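Local coordinates for lipolytic protein G-D-S-L family (Chitinophaga pinensis, PDB 4Q7Q) that is of unconfirmed function but probably hydrolyses ester bonds as a lipase or acylhydrolase of the SGNH superfamily, at residues L78-W83 against Q155-F160. Residues are numbered along the deposited sequence; the frame is centred on the assembly and turned at random.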
# COMPACT_ATOMS: atom_id res chain seq x y z
N LEU A 78 1.67 -4.29 -3.33
CA LEU A 78 2.89 -3.58 -3.68
C LEU A 78 2.64 -2.60 -4.81
O LEU A 78 1.70 -2.76 -5.58
CB LEU A 78 3.96 -4.57 -4.16
CG LEU A 78 4.48 -5.55 -3.12
CD1 LEU A 78 5.25 -6.67 -3.82
CD2 LEU A 78 5.35 -4.82 -2.11
N GLY A 79 3.49 -1.59 -4.91
CA GLY A 79 3.46 -0.72 -6.06
C GLY A 79 3.57 0.76 -5.72
O GLY A 79 4.09 1.55 -6.51
N THR A 80 3.10 1.15 -4.54
CA THR A 80 3.11 2.56 -4.19
C THR A 80 4.54 3.11 -4.12
O THR A 80 4.81 4.23 -4.55
CB THR A 80 2.28 2.86 -2.91
OG1 THR A 80 1.98 4.26 -2.87
CG2 THR A 80 3.01 2.45 -1.64
N ASN A 81 5.48 2.30 -3.63
CA ASN A 81 6.86 2.76 -3.57
C ASN A 81 7.53 2.74 -4.94
O ASN A 81 8.38 3.58 -5.22
CB ASN A 81 7.67 1.97 -2.54
CG ASN A 81 7.16 2.20 -1.14
OD1 ASN A 81 6.74 3.30 -0.80
ND2 ASN A 81 7.18 1.16 -0.32
N ASP A 82 7.14 1.78 -5.78
CA ASP A 82 7.60 1.76 -7.17
C ASP A 82 7.21 3.05 -7.88
O ASP A 82 8.02 3.63 -8.59
CB ASP A 82 6.97 0.59 -7.93
CG ASP A 82 7.30 -0.75 -7.31
OD1 ASP A 82 6.80 -1.03 -6.21
OD2 ASP A 82 8.05 -1.52 -7.95
N TRP A 83 5.97 3.47 -7.68
CA TRP A 83 5.51 4.73 -8.25
C TRP A 83 6.35 5.91 -7.77
O TRP A 83 6.83 6.72 -8.58
CB TRP A 83 4.03 4.98 -7.95
CG TRP A 83 3.60 6.38 -8.30
CD1 TRP A 83 3.32 6.86 -9.55
CD2 TRP A 83 3.41 7.48 -7.39
NE1 TRP A 83 2.98 8.19 -9.47
CE2 TRP A 83 3.03 8.59 -8.16
CE3 TRP A 83 3.54 7.63 -6.00
CZ2 TRP A 83 2.76 9.84 -7.59
CZ3 TRP A 83 3.28 8.86 -5.44
CH2 TRP A 83 2.89 9.96 -6.24
N GLN A 155 4.60 9.17 -14.74
CA GLN A 155 3.64 8.09 -14.47
C GLN A 155 2.66 8.44 -13.37
O GLN A 155 3.04 9.04 -12.37
CB GLN A 155 4.37 6.79 -14.09
CG GLN A 155 5.38 6.35 -15.12
CD GLN A 155 6.01 5.00 -14.79
OE1 GLN A 155 6.00 4.08 -15.61
NE2 GLN A 155 6.60 4.89 -13.60
N THR A 156 1.40 8.07 -13.56
CA THR A 156 0.41 8.21 -12.49
C THR A 156 0.40 6.95 -11.65
O THR A 156 0.75 5.87 -12.12
CB THR A 156 -1.01 8.39 -13.03
OG1 THR A 156 -1.40 7.20 -13.71
CG2 THR A 156 -1.09 9.59 -13.97
N LEU A 157 -0.04 7.07 -10.41
CA LEU A 157 -0.18 5.91 -9.55
C LEU A 157 -1.25 4.99 -10.11
O LEU A 157 -1.17 3.76 -9.99
CB LEU A 157 -0.51 6.33 -8.11
CG LEU A 157 -0.63 5.21 -7.07
CD1 LEU A 157 0.65 4.37 -7.00
CD2 LEU A 157 -0.95 5.82 -5.72
N GLU A 158 -2.24 5.58 -10.77
CA GLU A 158 -3.30 4.79 -11.39
C GLU A 158 -2.75 3.77 -12.39
O GLU A 158 -3.30 2.68 -12.52
CB GLU A 158 -4.35 5.68 -12.05
CG GLU A 158 -5.52 4.87 -12.56
CD GLU A 158 -6.60 5.70 -13.22
OE1 GLU A 158 -6.32 6.86 -13.60
OE2 GLU A 158 -7.72 5.19 -13.36
N GLU A 159 -1.67 4.12 -13.09
CA GLU A 159 -1.06 3.17 -14.02
C GLU A 159 -0.59 1.91 -13.32
O GLU A 159 -0.63 0.81 -13.88
CB GLU A 159 0.12 3.79 -14.74
CG GLU A 159 -0.25 4.85 -15.72
CD GLU A 159 0.97 5.45 -16.36
OE1 GLU A 159 1.69 4.72 -17.08
OE2 GLU A 159 1.24 6.64 -16.12
N PHE A 160 -0.11 2.08 -12.09
CA PHE A 160 0.34 0.96 -11.27
C PHE A 160 -0.84 0.09 -10.86
O PHE A 160 -0.78 -1.14 -10.92
CB PHE A 160 1.14 1.46 -10.06
CG PHE A 160 2.47 2.05 -10.44
CD1 PHE A 160 2.55 3.29 -11.06
CD2 PHE A 160 3.65 1.35 -10.19
CE1 PHE A 160 3.78 3.82 -11.43
CE2 PHE A 160 4.88 1.88 -10.56
CZ PHE A 160 4.94 3.11 -11.17
O HOH W 1 6.52 6.81 -11.37
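W83 meets L157 and F160, showing how one indole can join the first turns of two helices. With CG anti to the backbone N (chi1 169°), its ring reaches across to the start of the other helix. L157 CB sits over one indole face, 4.0 Å from the centroid of the five-membered ring, while L157 CD1 packs against W83 CB. W83 CB lies over the centre of the F160 ring, and the indole turns its edge to that face in an offset edge-to-face pair, planes at 85°. W83 NE1 donates to Q155 O at 3.0 Å, from above the carbonyl plane and somewhat bent. A leucine here would probably leave Q155 O without this donor and open a gap over L157 CB and beside F160 CE1. A water joins W83 O to Q155 NE2, which also bonds to R87 O. D82 CB touches F160 CE2, and D82 OD2 is hydrogen-bonded to S56 OG and salt-bridged to R87. The contact joins helix 80-85, just after 73-77, the central strand of the parallel sheet (order 2-1-3-4-5, as in SGNH hydrolases), to the beginning of helix 157-171, with V104 of helix 104-118 against D82 and F160.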